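Side-chain contact in putative cyclohexadienyl dehydrogenase and ADH prephenate dehydrogenase (Rhizobium meliloti, PDB 4WJI), which probably catalyses the NAD(P)-dependent oxidative decarboxylation of prephenate to 4-hydroxyphenylpyruvate in tyrosine biosynthesis, and binds NADP and tyrosine: residues I7-I12 / S17-D22. Numbering follows the deposited sequence.
Sequences IALIGI and SSIARD. With NAP (NADP nicotinamide-adenine-dinucleotide phosphate), chain B.
With CG of Leu9 set anti to its carbonyl carbon (chi1 -60°), CD1 continuing the chain in extended form and CD2 branching from it, the forked end of this strand residue reaches the helix; in Ile12, CG1 lies anti to the backbone N (chi1 -158°) and the bend at chi2 (72°) brings CD1 to the same helix. The two branches of Leu9 divide the work. CD1 presses on CB of Ala20 at 3.5 Å, tighter than usual for two carbons, consistent with a close approach of helix to strand at this small residue. CD2 meets CG2 of Ile19 at 4.1 Å, the two side chains passing at a slant. CD1 of Ile12 reaches CB of Ala20 from another direction, at 4.1 Å, so that the alanine methyl is shared between Leu9 and Ile12; the same CD1 also lies 3.9 Å from CA of Ser17. Closer to the turn, CB of Ser17 packs 3.6 Å from the carbonyl O of Ile12, while its OG turns back to hydrogen-bond with the carbonyl of Gly13. The cluster is buried: Val69 of the neighbouring strand 67-70 touches both Leu9 and Ile19, and Phe164 and Trp165 of helix 155-167 add to the cover of Ile19. Just past the strand, the backbone N of Ile12 donates a nearly straight hydrogen bond to O3B of the adenosine ribose of NADP, 3.0 Å away. Strand 4-10, the turn that begins at Gly11, consistent with a GxGxxG motif, and helix 14-26 thus open a beta-alpha-beta unit, the dinucleotide-binding element of a Rossmann fold.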
ATOM      1  N   ILE A   7       5.855 -26.093  24.750  1.00  8.27           N
ATOM      2  CA  ILE A   7       5.079 -25.489  23.673  1.00  7.74           C
ATOM      3  C   ILE A   7       5.410 -26.220  22.392  1.00  8.52           C
ATOM      4  O   ILE A   7       6.577 -26.289  22.030  1.00  9.98           O
ATOM      5  CB  ILE A   7       5.341 -23.996  23.510  1.00  8.63           C
ATOM      6  CG1 ILE A   7       5.049 -23.233  24.828  1.00 10.29           C
ATOM      7  CG2 ILE A   7       4.513 -23.447  22.348  1.00 10.77           C
ATOM      8  CD1 ILE A   7       5.332 -21.778  24.715  1.00 10.96           C
ATOM      9  N   ALA A   8       4.365 -26.762  21.726  1.00  8.10           N
ATOM     10  CA  ALA A   8       4.534 -27.417  20.432  1.00  7.62           C
ATOM     11  C   ALA A   8       4.040 -26.477  19.334  1.00  8.08           C
ATOM     12  O   ALA A   8       2.900 -25.965  19.397  1.00  9.30           O
ATOM     13  CB  ALA A   8       3.716 -28.682  20.379  1.00 10.45           C
ATOM     14  N   LEU A   9       4.910 -26.242  18.341  1.00  6.83           N
ATOM     15  CA  LEU A   9       4.586 -25.362  17.216  1.00  7.57           C
ATOM     16  C   LEU A   9       4.374 -26.236  16.023  1.00  8.10           C
ATOM     17  O   LEU A   9       5.310 -26.898  15.560  1.00  9.60           O
ATOM     18  CB  LEU A   9       5.737 -24.398  16.956  1.00  7.92           C
ATOM     19  CG  LEU A   9       6.068 -23.498  18.162  1.00  7.91           C
ATOM     20  CD1 LEU A   9       7.255 -22.609  17.834  1.00  9.72           C
ATOM     21  CD2 LEU A   9       4.861 -22.656  18.610  1.00  9.68           C
ATOM     22  N   ILE A  10       3.128 -26.255  15.538  1.00  7.09           N
ATOM     23  CA  ILE A  10       2.800 -27.038  14.328  1.00  6.40           C
ATOM     24  C   ILE A  10       2.685 -26.052  13.172  1.00  8.16           C
ATOM     25  O   ILE A  10       1.737 -25.251  13.111  1.00  9.29           O
ATOM     26  CB  ILE A  10       1.479 -27.795  14.474  1.00  8.22           C
ATOM     27  CG1 ILE A  10       1.516 -28.719  15.699  1.00 11.98           C
ATOM     28  CG2 ILE A  10       1.194 -28.579  13.171  1.00 10.24           C
ATOM     29  CD1 ILE A  10       0.254 -29.490  15.996  1.00 13.31           C
ATOM     30  N   GLY A  11       3.672 -26.072  12.276  1.00  8.76           N
ATOM     31  CA  GLY A  11       3.819 -25.020  11.291  1.00  8.22           C
ATOM     32  C   GLY A  11       4.878 -24.020  11.764  1.00  9.32           C
ATOM     33  O   GLY A  11       4.839 -23.554  12.906  1.00  9.39           O
ATOM     34  N   ILE A  12       5.838 -23.731  10.905  1.00  8.81           N
ATOM     35  CA  ILE A  12       7.030 -22.992  11.289  1.00  8.92           C
ATOM     36  C   ILE A  12       7.436 -22.039  10.159  1.00  9.39           C
ATOM     37  O   ILE A  12       8.611 -21.779   9.925  1.00 10.45           O
ATOM     38  CB  ILE A  12       8.153 -23.982  11.755  1.00  8.66           C
ATOM     39  CG1 ILE A  12       9.188 -23.268  12.658  1.00 10.34           C
ATOM     40  CG2 ILE A  12       8.732 -24.755  10.599  1.00  9.63           C
ATOM     41  CD1 ILE A  12       8.651 -22.924  14.033  1.00 11.59           C
ATOM     42  N   SER A  17       7.413 -19.323  13.034  1.00  7.11           N
ATOM     43  CA  SER A  17       8.826 -19.056  13.342  1.00  6.91           C
ATOM     44  C   SER A  17       9.056 -17.740  14.096  1.00  7.72           C
ATOM     45  O   SER A  17      10.068 -17.585  14.802  1.00  8.31           O
ATOM     46  CB  SER A  17       9.720 -19.108  12.102  1.00  8.45           C
ATOM     47  OG  SER A  17       9.587 -17.959  11.307  1.00  9.27           O
ATOM     48  N   SER A  18       8.171 -16.766  13.880  1.00  8.06           N
ATOM     49  CA  SER A  18       8.227 -15.523  14.630  1.00  7.74           C
ATOM     50  C   SER A  18       7.861 -15.789  16.095  1.00  7.58           C
ATOM     51  O   SER A  18       8.499 -15.279  17.039  1.00  8.76           O
ATOM     52  CB  SER A  18       7.357 -14.441  13.976  1.00  8.11           C
ATOM     53  OG  SER A  18       7.910 -14.084  12.715  1.00  8.73           O
ATOM     54  N   ILE A  19       6.841 -16.623  16.284  1.00  8.04           N
ATOM     55  CA  ILE A  19       6.456 -17.047  17.650  1.00  7.45           C
ATOM     56  C   ILE A  19       7.618 -17.813  18.293  1.00  7.91           C
ATOM     57  O   ILE A  19       7.996 -17.541  19.429  1.00  9.13           O
ATOM     58  CB  ILE A  19       5.173 -17.878  17.616  1.00  8.00           C
ATOM     59  CG1 ILE A  19       3.993 -17.001  17.159  1.00  8.86           C
ATOM     60  CG2 ILE A  19       4.927 -18.525  18.943  1.00  9.97           C
ATOM     61  CD1 ILE A  19       2.719 -17.758  16.931  1.00 11.09           C
ATOM     62  N   ALA A  20       8.226 -18.721  17.552  1.00  8.58           N
ATOM     63  CA  ALA A  20       9.370 -19.452  18.096  1.00  7.73           C
ATOM     64  C   ALA A  20      10.502 -18.526  18.575  1.00  8.53           C
ATOM     65  O   ALA A  20      11.038 -18.705  19.657  1.00  9.22           O
ATOM     66  CB  ALA A  20       9.907 -20.456  17.088  1.00  9.89           C
ATOM     67  N   ARG A  21      10.823 -17.512  17.770  1.00  9.27           N
ATOM     68  CA  ARG A  21      11.903 -16.603  18.112  1.00  8.73           C
ATOM     69  C   ARG A  21      11.536 -15.781  19.347  1.00  9.55           C
ATOM     70  O   ARG A  21      12.404 -15.555  20.200  1.00 11.46           O
ATOM     71  CB  ARG A  21      12.252 -15.714  16.914  1.00  8.21           C
ATOM     72  CG  ARG A  21      13.011 -16.435  15.806  1.00  9.54           C
ATOM     73  CD  ARG A  21      13.241 -15.525  14.632  1.00  9.70           C
ATOM     74  NE  ARG A  21      13.999 -16.099  13.505  1.00 11.60           N
ATOM     75  CZ  ARG A  21      13.471 -16.718  12.455  1.00 11.88           C
ATOM     76  NH1 ARG A  21      12.181 -17.024  12.428  1.00 11.76           N
ATOM     77  NH2 ARG A  21      14.226 -17.076  11.424  1.00 13.23           N
ATOM     78  N   ASP A  22      10.292 -15.349  19.452  1.00  9.33           N
ATOM     79  CA  ASP A  22       9.861 -14.600  20.630  1.00 10.44           C
ATOM     80  C   ASP A  22       9.870 -15.453  21.912  1.00 10.89           C
ATOM     81  O   ASP A  22      10.248 -14.957  22.995  1.00 12.53           O
ATOM     82  CB  ASP A  22       8.461 -14.026  20.449  1.00 13.28           C
ATOM     83  CG  ASP A  22       8.420 -12.868  19.541  1.00 20.27           C
ATOM     84  OD1 ASP A  22       9.461 -12.156  19.376  1.00 24.80           O
ATOM     85  OD2 ASP A  22       7.291 -12.624  19.010  1.00 27.70           O
TER
HETATM   86  PA  NAP B 301       3.931 -19.826   5.737  1.00  9.98           P
HETATM   87  O1A NAP B 301       5.076 -18.946   6.063  1.00  9.70           O
HETATM   88  O2A NAP B 301       3.630 -20.228   4.332  1.00 12.08           O
HETATM   89  O5B NAP B 301       4.105 -21.182   6.579  1.00  9.88           O
HETATM   90  C5B NAP B 301       3.264 -22.298   6.317  1.00  9.47           C
HETATM   91  C4B NAP B 301       3.495 -23.439   7.307  1.00 10.10           C
HETATM   92  O4B NAP B 301       2.426 -24.368   7.166  1.00 11.69           O
HETATM   93  C3B NAP B 301       4.752 -24.235   7.007  1.00 10.64           C
HETATM   94  O3B NAP B 301       5.240 -24.873   8.176  1.00 11.07           O
HETATM   95  C2B NAP B 301       4.255 -25.320   6.089  1.00 11.19           C
HETATM   96  O2B NAP B 301       5.030 -26.484   6.174  1.00 11.88           O
HETATM   97  C1B NAP B 301       2.900 -25.609   6.675  1.00 11.48           C
HETATM   98  N9A NAP B 301       1.880 -26.215   5.775  1.00 12.61           N
HETATM   99  C8A NAP B 301       1.492 -25.792   4.583  1.00 13.22           C
HETATM  100  N7A NAP B 301       0.525 -26.500   4.056  1.00 14.13           N
HETATM  101  C5A NAP B 301       0.270 -27.469   4.978  1.00 13.46           C
HETATM  102  C6A NAP B 301      -0.641 -28.544   5.010  1.00 15.24           C
HETATM  103  N6A NAP B 301      -1.487 -28.772   3.986  1.00 18.05           N
HETATM  104  N1A NAP B 301      -0.649 -29.296   6.091  1.00 15.56           N
HETATM  105  C2A NAP B 301       0.187 -29.037   7.082  1.00 14.85           C
HETATM  106  N3A NAP B 301       1.082 -28.069   7.141  1.00 12.45           N
HETATM  107  C4A NAP B 301       1.102 -27.299   6.060  1.00 11.91           C
HETATM  108  O3  NAP B 301       2.581 -19.259   6.385  1.00  9.65           O
HETATM  109  PN  NAP B 301       2.273 -18.199   7.540  1.00  9.02           P
HETATM  110  O1N NAP B 301       2.348 -16.904   6.905  1.00 10.72           O
HETATM  111  O2N NAP B 301       3.070 -18.477   8.734  1.00  8.45           O
HETATM  112  O5D NAP B 301       0.707 -18.476   7.815  1.00  9.10           O
HETATM  113  C5D NAP B 301       0.261 -19.464   8.710  1.00  9.13           C
HETATM  114  C4D NAP B 301      -1.126 -19.075   9.216  1.00  9.38           C
HETATM  115  O4D NAP B 301      -1.047 -17.778   9.772  1.00  9.63           O
HETATM  116  C3D NAP B 301      -2.162 -18.990   8.137  1.00  9.77           C
HETATM  117  O3D NAP B 301      -3.386 -19.532   8.605  1.00 11.12           O
HETATM  118  C2D NAP B 301      -2.303 -17.514   7.853  1.00 10.00           C
HETATM  119  O2D NAP B 301      -3.599 -17.230   7.392  1.00 11.47           O
HETATM  120  C1D NAP B 301      -2.074 -16.964   9.260  1.00  9.37           C
HETATM  121  N1N NAP B 301      -1.520 -15.603   9.331  1.00  8.39           N
HETATM  122  C2N NAP B 301      -0.657 -15.166   8.411  1.00  7.59           C
HETATM  123  C3N NAP B 301      -0.139 -13.895   8.471  1.00  7.74           C
HETATM  124  C7N NAP B 301       0.818 -13.328   7.447  1.00  8.91           C
HETATM  125  O7N NAP B 301       0.954 -12.137   7.378  1.00 10.31           O
HETATM  126  N7N NAP B 301       1.464 -14.176   6.678  1.00  7.99           N
HETATM  127  C4N NAP B 301      -0.524 -13.092   9.512  1.00  7.92           C
HETATM  128  C5N NAP B 301      -1.392 -13.581  10.453  1.00  7.21           C
HETATM  129  C6N NAP B 301      -1.916 -14.840  10.341  1.00  7.93           C
HETATM  130  P2B NAP B 301       6.051 -26.905   5.005  1.00 12.72           P
HETATM  131  O1X NAP B 301       6.820 -25.677   4.646  1.00 13.72           O
HETATM  132  O2X NAP B 301       6.895 -27.964   5.654  1.00 15.17           O
HETATM  133  O3X NAP B 301       5.267 -27.413   3.809  1.00 15.47           O